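Local coordinates for protein pinoresinol-lariciresinol reductase (Thuja plicata, PDB 1QYD) that reduces pinoresinol to lariciresinol and (-)-lariciresinol on to (+)-secoisolariciresinol with NADPH as hydride donor, two sequential steps of lignan biosynthesis, at residues 124-129 with 278-283; 159-164 with 306-311; 165-168 with 174-177; 180-185 with 231-236. All coordinates share one frame; numbering follows the deposited sequence.

Interaction 1 (124-129 with 278-283)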
loop_
_atom_site.group_PDB
_atom_site.type_symbol
_atom_site.label_atom_id
_atom_site.label_comp_id
_atom_site.label_asym_id
_atom_site.label_seq_id
_atom_site.Cartn_x
_atom_site.Cartn_y
_atom_site.Cartn_z
ATOM N N MET A 124 -15.075 13.028 -7.183
ATOM C CA MET A 124 -15.571 11.712 -7.511
ATOM C C MET A 124 -14.569 10.574 -7.343
ATOM O O MET A 124 -14.737 9.665 -6.528
ATOM C CB MET A 124 -16.102 11.689 -8.964
ATOM C CG MET A 124 -17.316 12.494 -9.366
ATOM S SD MET A 124 -18.711 12.151 -8.258
ATOM C CE MET A 124 -18.864 13.713 -7.426
ATOM N N GLU A 125 -13.506 10.723 -8.149
ATOM C CA GLU A 125 -12.516 9.728 -8.500
ATOM C C GLU A 125 -12.994 8.266 -8.330
ATOM O O GLU A 125 -12.792 7.495 -7.384
ATOM C CB GLU A 125 -11.232 10.060 -7.730
ATOM C CG GLU A 125 -10.630 11.461 -8.007
ATOM C CD GLU A 125 -10.224 11.981 -9.403
ATOM O OE1 GLU A 125 -10.215 11.272 -10.412
ATOM O OE2 GLU A 125 -9.886 13.161 -9.473
ATOM N N HIS A 126 -13.863 8.171 -9.356
ATOM C CA HIS A 126 -14.660 7.118 -10.009
ATOM C C HIS A 126 -13.750 6.254 -10.883
ATOM O O HIS A 126 -14.192 5.434 -11.686
ATOM C CB HIS A 126 -15.695 7.807 -10.900
ATOM C CG HIS A 126 -15.010 8.976 -11.640
ATOM N ND1 HIS A 126 -14.914 10.217 -11.180
ATOM C CD2 HIS A 126 -14.275 8.928 -12.805
ATOM C CE1 HIS A 126 -14.152 10.897 -11.993
ATOM N NE2 HIS A 126 -13.765 10.123 -12.975
ATOM N N ALA A 127 -12.469 6.607 -10.750
ATOM C CA ALA A 127 -11.287 6.180 -11.445
ATOM C C ALA A 127 -11.007 4.714 -11.599
ATOM O O ALA A 127 -11.333 3.884 -10.748
ATOM C CB ALA A 127 -10.107 6.804 -10.760
ATOM N N LEU A 128 -10.363 4.465 -12.747
ATOM C CA LEU A 128 -9.912 3.141 -13.136
ATOM C C LEU A 128 -8.809 2.789 -12.140
ATOM O O LEU A 128 -8.037 3.655 -11.723
ATOM C CB LEU A 128 -9.308 3.140 -14.553
ATOM C CG LEU A 128 -10.034 3.687 -15.798
ATOM C CD1 LEU A 128 -8.987 4.187 -16.800
ATOM C CD2 LEU A 128 -10.953 2.626 -16.387
ATOM N N GLN A 129 -8.732 1.524 -11.729
ATOM C CA GLN A 129 -7.726 1.024 -10.796
ATOM C C GLN A 129 -6.411 0.776 -11.573
ATOM O O GLN A 129 -6.494 0.779 -12.815
ATOM C CB GLN A 129 -8.276 -0.279 -10.152
ATOM C CG GLN A 129 -9.755 -0.326 -9.676
ATOM C CD GLN A 129 -10.840 -0.219 -10.773
ATOM O OE1 GLN A 129 -10.869 -0.970 -11.762
ATOM N NE2 GLN A 129 -11.756 0.752 -10.641
ATOM N N ARG A 278 -11.548 11.034 -19.605
ATOM C CA ARG A 278 -12.710 11.295 -18.754
ATOM C C ARG A 278 -12.618 12.740 -18.264
ATOM O O ARG A 278 -13.536 13.285 -17.643
ATOM C CB ARG A 278 -12.762 10.344 -17.532
ATOM C CG ARG A 278 -13.642 9.075 -17.626
ATOM C CD ARG A 278 -13.280 8.066 -18.750
ATOM N NE ARG A 278 -11.894 7.607 -18.685
ATOM C CZ ARG A 278 -11.389 6.472 -19.207
ATOM N NH1 ARG A 278 -12.118 5.576 -19.888
ATOM N NH2 ARG A 278 -10.083 6.236 -19.017
ATOM N N GLY A 279 -11.479 13.383 -18.547
ATOM C CA GLY A 279 -11.270 14.805 -18.328
ATOM C C GLY A 279 -11.405 15.374 -16.933
ATOM O O GLY A 279 -11.813 16.523 -16.831
ATOM N N ASP A 280 -11.022 14.652 -15.871
ATOM C CA ASP A 280 -11.071 15.153 -14.494
ATOM C C ASP A 280 -10.230 16.377 -14.099
ATOM O O ASP A 280 -9.965 16.582 -12.909
ATOM C CB ASP A 280 -10.721 14.013 -13.542
ATOM C CG ASP A 280 -11.672 12.839 -13.614
ATOM O OD1 ASP A 280 -11.212 11.697 -13.503
ATOM O OD2 ASP A 280 -12.869 13.082 -13.760
ATOM N N LEU A 281 -9.799 17.245 -15.012
ATOM C CA LEU A 281 -9.090 18.432 -14.585
ATOM C C LEU A 281 -9.936 19.701 -14.623
ATOM O O LEU A 281 -9.833 20.589 -13.769
ATOM C CB LEU A 281 -7.828 18.571 -15.456
ATOM C CG LEU A 281 -6.579 17.928 -14.814
ATOM C CD1 LEU A 281 -6.615 16.449 -14.973
ATOM C CD2 LEU A 281 -5.332 18.353 -15.500
ATOM N N TYR A 282 -10.795 19.744 -15.638
ATOM C CA TYR A 282 -11.687 20.848 -15.913
ATOM C C TYR A 282 -13.136 20.416 -16.104
ATOM O O TYR A 282 -13.991 21.289 -16.211
ATOM C CB TYR A 282 -11.247 21.586 -17.167
ATOM C CG TYR A 282 -11.592 23.060 -17.048
ATOM C CD1 TYR A 282 -10.732 23.885 -16.338
ATOM C CD2 TYR A 282 -12.777 23.598 -17.551
ATOM C CE1 TYR A 282 -11.048 25.225 -16.114
ATOM C CE2 TYR A 282 -13.107 24.942 -17.331
ATOM C CZ TYR A 282 -12.236 25.752 -16.605
ATOM O OH TYR A 282 -12.551 27.072 -16.328
ATOM N N ASN A 283 -13.510 19.127 -16.128
ATOM C CA ASN A 283 -14.888 18.692 -16.324
ATOM C C ASN A 283 -15.843 18.932 -15.146
ATOM O O ASN A 283 -16.788 18.155 -14.925
ATOM C CB ASN A 283 -14.901 17.193 -16.683
ATOM C CG ASN A 283 -14.661 16.147 -15.575
ATOM O OD1 ASN A 283 -14.152 16.438 -14.492
ATOM N ND2 ASN A 283 -15.016 14.880 -15.784
#
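E125 and D280 mark the closest backbone approach of two irregular loops, 124-129 and 278-283, with their CA atoms 8.2 Å apart, so side chains alone bridge the gap. H126 and D280 meet from opposite directions: NE2 of H126 gives a weak, strongly bent hydrogen bond to OD1 of D280 (3.0 Å, 124° at the hydrogen). OD1 lies at the edge of the imidazole, near its plane, while the carboxylate is turned 65° from the ring. D280 puts CG anti to its carbonyl carbon (chi1 -61°), which sends the carboxylate across to the histidine. Segment 124-129 belongs to the loop between strand 111-113, at one edge of the parallel Rossmann-type sheet, and helix 133-147, which carries the probable proton acceptor K138. OE1 of E125 lies 3.3 Å from OD1 of D280, two acceptors of like charge, which would probably raise the proton affinity of one carboxylate. N283 ND2 adds a weak bond to OD2 of D280. With an alanine here both weak bonds to the carboxylate go, and the imidazole of H126 and the amide of N283 would probably be freer to turn. Farther along, CD1 of L128 meets NH2 of R278 obliquely at 3.2 Å; that nitrogen is hydrogen-bonded to the carbonyl of Y273.

Interaction 2 (159-164 with 306-311)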
loop_
_atom_site.group_PDB
_atom_site.type_symbol
_atom_site.label_atom_id
_atom_site.label_comp_id
_atom_site.label_asym_id
_atom_site.label_seq_id
_atom_site.Cartn_x
_atom_site.Cartn_y
_atom_site.Cartn_z
ATOM N N MET A 159 -1.612 19.681 -13.396
ATOM C CA MET A 159 -0.440 19.089 -13.999
ATOM C C MET A 159 0.715 20.027 -13.901
ATOM O O MET A 159 0.572 21.206 -14.232
ATOM C CB MET A 159 -0.654 18.760 -15.484
ATOM C CG MET A 159 -1.605 17.596 -15.730
ATOM S SD MET A 159 -1.757 17.169 -17.475
ATOM C CE MET A 159 -2.886 18.444 -17.884
ATOM N N PHE A 160 1.852 19.494 -13.428
ATOM C CA PHE A 160 3.046 20.317 -13.386
ATOM C C PHE A 160 3.543 20.258 -14.821
ATOM O O PHE A 160 3.589 19.201 -15.439
ATOM C CB PHE A 160 4.141 19.758 -12.446
ATOM C CG PHE A 160 3.763 19.451 -10.993
ATOM C CD1 PHE A 160 2.952 20.308 -10.245
ATOM C CD2 PHE A 160 4.214 18.254 -10.425
ATOM C CE1 PHE A 160 2.600 19.937 -8.940
ATOM C CE2 PHE A 160 3.857 17.896 -9.126
ATOM C CZ PHE A 160 3.047 18.735 -8.381
ATOM N N ALA A 161 3.870 21.403 -15.398
ATOM C CA ALA A 161 4.300 21.480 -16.779
ATOM C C ALA A 161 5.580 20.693 -17.077
ATOM O O ALA A 161 5.702 20.053 -18.112
ATOM C CB ALA A 161 4.458 22.930 -17.059
ATOM N N GLY A 162 6.538 20.639 -16.153
ATOM C CA GLY A 162 7.735 19.832 -16.323
ATOM C C GLY A 162 7.534 18.352 -16.070
ATOM O O GLY A 162 8.472 17.632 -15.753
ATOM N N TYR A 163 6.308 17.878 -16.176
ATOM C CA TYR A 163 6.005 16.473 -15.998
ATOM C C TYR A 163 5.097 16.036 -17.130
ATOM O O TYR A 163 5.113 14.866 -17.505
ATOM C CB TYR A 163 5.282 16.245 -14.690
ATOM C CG TYR A 163 6.104 15.449 -13.713
ATOM C CD1 TYR A 163 6.323 14.091 -13.920
ATOM C CD2 TYR A 163 6.674 16.095 -12.620
ATOM C CE1 TYR A 163 7.127 13.381 -13.029
ATOM C CE2 TYR A 163 7.477 15.398 -11.718
ATOM C CZ TYR A 163 7.690 14.050 -11.941
ATOM O OH TYR A 163 8.469 13.360 -11.063
ATOM N N PHE A 164 4.270 16.955 -17.653
ATOM C CA PHE A 164 3.368 16.609 -18.735
ATOM C C PHE A 164 3.623 17.423 -19.993
ATOM O O PHE A 164 3.355 16.925 -21.073
ATOM C CB PHE A 164 1.881 16.752 -18.245
ATOM C CG PHE A 164 1.502 15.621 -17.282
ATOM C CD1 PHE A 164 1.493 15.839 -15.892
ATOM C CD2 PHE A 164 1.273 14.333 -17.770
ATOM C CE1 PHE A 164 1.276 14.781 -15.006
ATOM C CE2 PHE A 164 1.060 13.279 -16.886
ATOM C CZ PHE A 164 1.066 13.506 -15.508
ATOM N N ASP A 306 3.700 28.510 -23.378
ATOM C CA ASP A 306 4.459 29.138 -24.428
ATOM C C ASP A 306 5.733 29.551 -23.744
ATOM O O ASP A 306 6.809 29.124 -24.126
ATOM C CB ASP A 306 3.670 30.342 -24.947
ATOM C CG ASP A 306 2.371 29.974 -25.679
ATOM O OD1 ASP A 306 1.398 29.538 -25.050
ATOM O OD2 ASP A 306 2.342 30.101 -26.907
ATOM N N SER A 307 5.656 30.331 -22.679
ATOM C CA SER A 307 6.849 30.741 -21.973
ATOM C C SER A 307 7.573 29.613 -21.227
ATOM O O SER A 307 8.801 29.640 -21.105
ATOM C CB SER A 307 6.401 31.869 -21.078
ATOM O OG SER A 307 5.785 32.853 -21.913
ATOM N N TYR A 308 6.843 28.594 -20.755
ATOM C CA TYR A 308 7.436 27.402 -20.164
ATOM C C TYR A 308 8.091 26.542 -21.250
ATOM O O TYR A 308 9.230 26.100 -21.076
ATOM C CB TYR A 308 6.379 26.573 -19.446
ATOM C CG TYR A 308 6.968 25.483 -18.551
ATOM C CD1 TYR A 308 7.239 25.786 -17.228
ATOM C CD2 TYR A 308 7.257 24.194 -19.025
ATOM C CE1 TYR A 308 7.793 24.844 -16.376
ATOM C CE2 TYR A 308 7.813 23.233 -18.164
ATOM C CZ TYR A 308 8.077 23.576 -16.839
ATOM O OH TYR A 308 8.628 22.665 -15.956
ATOM N N LEU A 309 7.425 26.271 -22.393
ATOM C CA LEU A 309 8.054 25.522 -23.476
ATOM C C LEU A 309 9.162 26.308 -24.201
ATOM O O LEU A 309 10.112 25.708 -24.701
ATOM C CB LEU A 309 6.927 25.030 -24.427
ATOM C CG LEU A 309 6.145 23.800 -23.892
ATOM C CD1 LEU A 309 4.841 23.646 -24.620
ATOM C CD2 LEU A 309 6.915 22.511 -24.146
ATOM N N GLU A 310 9.144 27.649 -24.126
ATOM C CA GLU A 310 10.129 28.578 -24.691
ATOM C C GLU A 310 11.493 28.452 -24.004
ATOM O O GLU A 310 12.310 29.376 -24.003
ATOM C CB GLU A 310 9.547 30.016 -24.556
ATOM C CG GLU A 310 10.139 31.282 -25.204
ATOM C CD GLU A 310 9.242 32.544 -25.122
ATOM O OE1 GLU A 310 8.550 32.835 -26.103
ATOM O OE2 GLU A 310 9.226 33.250 -24.102
ATOM N N ARG A 311 11.750 27.294 -23.403
ATOM C CA ARG A 311 13.020 26.984 -22.782
ATOM C C ARG A 311 13.282 25.499 -22.890
ATOM O O ARG A 311 14.362 25.036 -22.558
ATOM C CB ARG A 311 13.079 27.322 -21.280
ATOM C CG ARG A 311 12.128 26.559 -20.354
ATOM C CD ARG A 311 12.487 26.756 -18.865
ATOM N NE ARG A 311 11.340 26.617 -17.958
ATOM C CZ ARG A 311 10.750 27.710 -17.467
ATOM N NH1 ARG A 311 11.167 28.938 -17.774
ATOM N NH2 ARG A 311 9.716 27.585 -16.655
#
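The junction where strand 159-160 runs into the short helix 161-164, with F160 as N-cap, meets the C-terminal helix 305-309 through A161, G162 and Y308. The methyl of A161 sits over the centre of the Y308 ring in a CH-pi contact, CB lying 3.5 Å from the centroid and only 10° off the ring normal. With CG of Y308 anti to the backbone N (chi1 -167°), the ring is carried out from its helix to lie flat against this methyl. On the opposite face NE of R311 stands 4.2 Å above the plane, toward the rim. The phenol oxygen reaches the helix start, 2.9 Å from N of G162, but the angle is too poor for a hydrogen bond; its partner is E197 OE1, while OE2 of the same carboxylate weakly accepts from N of G162. OH also lies 3.0 Å from CA of G162, and a CB on that residue would collide with it. A phenylalanine in place of Y308 would probably leave E197 OE1 without its hydroxyl partner and so less firmly placed. The next residue, L309, packs on V232, I235 and L239 of helix 229-241, and A161 is backbone-bonded to V195 at the end of strand 191-195.

Interaction 3 (165-168 with 174-177)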
loop_
_atom_site.group_PDB
_atom_site.type_symbol
_atom_site.label_atom_id
_atom_site.label_comp_id
_atom_site.label_asym_id
_atom_site.label_seq_id
_atom_site.Cartn_x
_atom_site.Cartn_y
_atom_site.Cartn_z
ATOM N N ALA A 165 4.141 18.644 -19.939
ATOM C CA ALA A 165 4.458 19.414 -21.147
ATOM C C ALA A 165 5.894 19.268 -21.615
ATOM O O ALA A 165 6.322 19.734 -22.677
ATOM C CB ALA A 165 4.261 20.893 -20.945
ATOM N N GLY A 166 6.668 18.677 -20.702
ATOM C CA GLY A 166 8.057 18.338 -20.937
ATOM C C GLY A 166 8.032 17.178 -21.883
ATOM O O GLY A 166 8.428 17.310 -23.024
ATOM N N SER A 167 7.424 16.108 -21.381
ATOM C CA SER A 167 7.180 14.889 -22.112
ATOM C C SER A 167 6.187 15.022 -23.271
ATOM O O SER A 167 6.230 14.197 -24.187
ATOM C CB SER A 167 6.663 13.854 -21.146
ATOM O OG SER A 167 5.558 14.447 -20.465
ATOM N N LEU A 168 5.320 16.061 -23.210
ATOM C CA LEU A 168 4.145 16.333 -24.062
ATOM C C LEU A 168 3.015 15.321 -23.800
ATOM O O LEU A 168 1.990 15.290 -24.476
ATOM C CB LEU A 168 4.546 16.330 -25.553
ATOM C CG LEU A 168 4.343 17.589 -26.404
ATOM C CD1 LEU A 168 4.625 18.841 -25.631
ATOM C CD2 LEU A 168 5.277 17.514 -27.606
ATOM N N HIS A 174 10.136 9.922 -21.106
ATOM C CA HIS A 174 11.194 10.870 -21.402
ATOM C C HIS A 174 10.675 12.223 -20.950
ATOM O O HIS A 174 9.491 12.474 -21.086
ATOM C CB HIS A 174 11.506 10.894 -22.927
ATOM C CG HIS A 174 11.910 9.567 -23.593
ATOM N ND1 HIS A 174 11.695 8.299 -23.201
ATOM C CD2 HIS A 174 12.558 9.495 -24.810
ATOM C CE1 HIS A 174 12.176 7.490 -24.124
ATOM N NE2 HIS A 174 12.692 8.215 -25.091
ATOM N N MET A 175 11.476 13.089 -20.336
ATOM C CA MET A 175 11.002 14.382 -19.873
ATOM C C MET A 175 11.387 15.519 -20.754
ATOM O O MET A 175 11.689 16.632 -20.321
ATOM C CB MET A 175 11.516 14.706 -18.495
ATOM C CG MET A 175 10.278 14.897 -17.668
ATOM S SD MET A 175 9.637 13.247 -17.332
ATOM C CE MET A 175 7.932 13.408 -17.719
ATOM N N MET A 176 11.360 15.138 -22.025
ATOM C CA MET A 176 11.654 16.034 -23.123
ATOM C C MET A 176 10.602 15.907 -24.207
ATOM O O MET A 176 10.025 14.826 -24.362
ATOM C CB MET A 176 13.006 15.702 -23.683
ATOM C CG MET A 176 14.097 16.295 -22.814
ATOM S SD MET A 176 14.208 18.099 -22.808
ATOM C CE MET A 176 15.934 18.184 -23.213
ATOM N N PRO A 177 10.249 16.962 -24.957
ATOM C CA PRO A 177 9.289 16.883 -26.046
ATOM C C PRO A 177 9.972 16.139 -27.182
ATOM O O PRO A 177 11.125 16.446 -27.499
ATOM C CB PRO A 177 8.970 18.325 -26.342
ATOM C CG PRO A 177 9.620 19.165 -25.258
ATOM C CD PRO A 177 10.817 18.307 -24.902
#
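S167 and M175 bring the two segments closest, with CA atoms only 4.5 Å apart, where the chain folds back on itself within a few residues. CB of S167 sits 3.1 Å from the carbonyl oxygen of H174 and 3.7 Å from CE of M175. The M175 side chain starts away from the serine, but bends at chi2 (76°) and chi3 bring its methyl back against CB and OG of S167. One residue earlier, O of G166 lies against the pyrrolidine of P177, whose nitrogen has no hydrogen to offer it; this carbonyl is too close to the backbone of M176 in the model, so the detail of its contacts is doubtful. CD2 of L168 touches CB of P177 at 4.0 Å, the two side chains crossing at about a right angle. The whole forms a compact, irregular loop between helix 161-164 and strand 181-182, and the M175 side chain lies about 10 Å from those of H271, a probable substrate-binding residue, and Y15, a probable NADP-binding residue. In the second shell, OG of S167 is hydrogen-bonded twice: the bond to O of Y163 ties the serine to helix 161-164, and that to N of A169 to the chain just beyond. Y312 holds the carbonyl of M175 through its hydroxyl, and helix 229-241 backs the loop, with W236 against both L168 and P177.

Interaction 4 (180-185 with 231-236)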
loop_
_atom_site.group_PDB
_atom_site.type_symbol
_atom_site.label_atom_id
_atom_site.label_comp_id
_atom_site.label_asym_id
_atom_site.label_seq_id
_atom_site.Cartn_x
_atom_site.Cartn_y
_atom_site.Cartn_z
ATOM N N ASP A 180 9.803 13.801 -34.285
ATOM C CA ASP A 180 9.071 12.916 -35.204
ATOM C C ASP A 180 7.652 12.609 -34.735
ATOM O O ASP A 180 6.741 13.214 -35.288
ATOM C CB ASP A 180 9.767 11.534 -35.448
ATOM C CG ASP A 180 11.097 11.507 -36.205
ATOM O OD1 ASP A 180 11.203 10.782 -37.197
ATOM O OD2 ASP A 180 12.036 12.188 -35.784
ATOM N N LYS A 181 7.401 11.737 -33.738
ATOM C CA LYS A 181 6.057 11.352 -33.302
ATOM C C LYS A 181 5.578 12.002 -32.026
ATOM O O LYS A 181 6.338 12.644 -31.301
ATOM C CB LYS A 181 5.929 9.879 -33.007
ATOM C CG LYS A 181 6.226 8.898 -34.103
ATOM C CD LYS A 181 6.886 7.703 -33.417
ATOM C CE LYS A 181 8.327 8.044 -33.028
ATOM N NZ LYS A 181 8.922 6.881 -32.402
ATOM N N VAL A 182 4.280 11.766 -31.793
ATOM C CA VAL A 182 3.582 12.093 -30.567
ATOM C C VAL A 182 2.355 11.214 -30.567
ATOM O O VAL A 182 1.619 11.163 -31.552
ATOM C CB VAL A 182 3.050 13.566 -30.420
ATOM C CG1 VAL A 182 4.122 14.430 -29.767
ATOM C CG2 VAL A 182 2.641 14.137 -31.770
ATOM N N LEU A 183 2.155 10.477 -29.474
ATOM C CA LEU A 183 0.958 9.670 -29.309
ATOM C C LEU A 183 -0.108 10.603 -28.718
ATOM O O LEU A 183 0.197 11.341 -27.772
ATOM C CB LEU A 183 1.303 8.505 -28.377
ATOM C CG LEU A 183 0.529 7.152 -28.394
ATOM C CD1 LEU A 183 1.523 5.988 -28.536
ATOM C CD2 LEU A 183 -0.205 6.918 -27.079
ATOM N N ILE A 184 -1.320 10.696 -29.323
ATOM C CA ILE A 184 -2.408 11.508 -28.762
ATOM C C ILE A 184 -3.528 10.604 -28.250
ATOM O O ILE A 184 -3.807 9.508 -28.723
ATOM C CB ILE A 184 -3.008 12.533 -29.804
ATOM C CG1 ILE A 184 -1.975 13.550 -30.268
ATOM C CG2 ILE A 184 -4.116 13.340 -29.139
ATOM C CD1 ILE A 184 -2.550 14.814 -30.950
ATOM N N TYR A 185 -4.174 11.066 -27.193
ATOM C CA TYR A 185 -5.179 10.272 -26.547
ATOM C C TYR A 185 -6.530 10.692 -27.075
ATOM O O TYR A 185 -7.123 11.722 -26.755
ATOM C CB TYR A 185 -5.005 10.473 -25.034
ATOM C CG TYR A 185 -3.576 10.082 -24.635
ATOM C CD1 TYR A 185 -2.666 11.073 -24.238
ATOM C CD2 TYR A 185 -3.157 8.749 -24.746
ATOM C CE1 TYR A 185 -1.337 10.744 -23.982
ATOM C CE2 TYR A 185 -1.844 8.410 -24.476
ATOM C CZ TYR A 185 -0.943 9.410 -24.111
ATOM O OH TYR A 185 0.392 9.092 -23.965
ATOM N N GLU A 231 -3.324 21.070 -28.195
ATOM C CA GLU A 231 -2.891 22.449 -28.178
ATOM C C GLU A 231 -1.585 22.719 -27.504
ATOM O O GLU A 231 -1.051 23.793 -27.765
ATOM C CB GLU A 231 -3.825 23.347 -27.484
ATOM C CG GLU A 231 -5.201 23.419 -28.092
ATOM C CD GLU A 231 -6.050 24.259 -27.170
ATOM O OE1 GLU A 231 -6.556 23.721 -26.184
ATOM O OE2 GLU A 231 -6.163 25.456 -27.427
ATOM N N VAL A 232 -1.102 21.849 -26.596
ATOM C CA VAL A 232 0.242 21.973 -26.008
ATOM C C VAL A 232 1.272 21.396 -26.998
ATOM O O VAL A 232 2.410 21.869 -27.072
ATOM C CB VAL A 232 0.331 21.220 -24.629
ATOM C CG1 VAL A 232 1.769 21.071 -24.048
ATOM C CG2 VAL A 232 -0.518 22.051 -23.680
ATOM N N ILE A 233 0.878 20.381 -27.784
ATOM C CA ILE A 233 1.708 19.866 -28.847
ATOM C C ILE A 233 1.869 20.991 -29.818
ATOM O O ILE A 233 2.960 21.145 -30.342
ATOM C CB ILE A 233 1.086 18.714 -29.588
ATOM C CG1 ILE A 233 0.764 17.576 -28.631
ATOM C CG2 ILE A 233 2.067 18.266 -30.651
ATOM C CD1 ILE A 233 0.325 16.186 -29.149
ATOM N N GLN A 234 0.821 21.799 -30.005
ATOM C CA GLN A 234 0.842 22.918 -30.932
ATOM C C GLN A 234 1.683 24.122 -30.585
ATOM O O GLN A 234 2.101 24.834 -31.509
ATOM C CB GLN A 234 -0.547 23.405 -31.176
ATOM C CG GLN A 234 -1.226 22.574 -32.246
ATOM C CD GLN A 234 -2.665 22.997 -32.462
ATOM O OE1 GLN A 234 -3.545 22.158 -32.661
ATOM N NE2 GLN A 234 -2.948 24.303 -32.412
ATOM N N ILE A 235 1.919 24.357 -29.286
ATOM C CA ILE A 235 2.841 25.391 -28.832
ATOM C C ILE A 235 4.257 24.888 -29.097
ATOM O O ILE A 235 5.144 25.695 -29.369
ATOM C CB ILE A 235 2.611 25.650 -27.323
ATOM C CG1 ILE A 235 1.217 26.258 -27.111
ATOM C CG2 ILE A 235 3.699 26.575 -26.776
ATOM C CD1 ILE A 235 0.619 26.189 -25.689
ATOM N N TRP A 236 4.501 23.561 -29.034
ATOM C CA TRP A 236 5.822 23.022 -29.334
ATOM C C TRP A 236 6.076 23.198 -30.817
ATOM O O TRP A 236 7.112 23.724 -31.225
ATOM C CB TRP A 236 5.996 21.508 -29.041
ATOM C CG TRP A 236 7.497 21.117 -29.045
ATOM C CD1 TRP A 236 8.432 21.928 -28.440
ATOM C CD2 TRP A 236 8.096 20.022 -29.609
ATOM N NE1 TRP A 236 9.596 21.370 -28.615
ATOM C CE2 TRP A 236 9.440 20.241 -29.302
ATOM C CE3 TRP A 236 7.745 18.892 -30.329
ATOM C CZ2 TRP A 236 10.452 19.359 -29.692
ATOM C CZ3 TRP A 236 8.754 18.003 -30.730
ATOM C CH2 TRP A 236 10.098 18.219 -30.422
#
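V182 and I184 of segment 180-185 both turn their side chains onto I233 of helix 229-241. At the start, D180 directs its CB away from the helix, while its backbone is hydrogen-bonded to D245. V182, the residue whose CA comes nearest the helix (8.2 Å from CA of I233), directs CB toward it, and the valine and isoleucine side chains meet tip to tip, CB of V182 standing 4.0 Å from CD1 of I233. CG2 of the same valine comes within 4.1 Å of this methyl. This is an extended chain with alternating sides: residues 181-182 form a weakly bonded strand that pairs in parallel with 245-246, and helix 229-241 packs on V182 of this strand and on I184 just after it. L183 follows with its CB pointing away from the helix. I184 then returns to the helix, and its side chain crosses that of I233 obliquely, with CD1 on CD1 at 3.7 Å and CG1 of I184 equally near. On the helix side, I233 is stretched out by an extended chi2 (-170°), so that its CD1 alone reaches both partners, a buried contact made entirely of aliphatic carbon. At the end of the segment the chain is tied to the helix start by a hydrogen bond from N of Y185 to OE1 of Q229. The tyrosine hydroxyl bonds the carbonyl of A169, a link to the loop after helix 161-164.

Overall arrangement
Interactions 2, 3 and 4 lie on the same side of the chain's centre and form one continuous packed region, with 2 and 3 about 8 Å apart between centres and 3 and 4 about 10 Å. CE of M175 lies 3.2 Å from O of Y163 between interactions 2 and 3, and CD2 of L168 meets CG1 of V182 at 3.9 Å between 3 and 4. Interaction 1 stands apart, its centre about 22 Å from those of 2 and 4, but L281 CD2 touches M159 CE at 3.4 Å. Interactions 1, 2 and 3 lie within about 8 to 10 Å of probable cofactor or substrate residues, L128 about 8 Å from H271 between side chains; interaction 4 is remote from them.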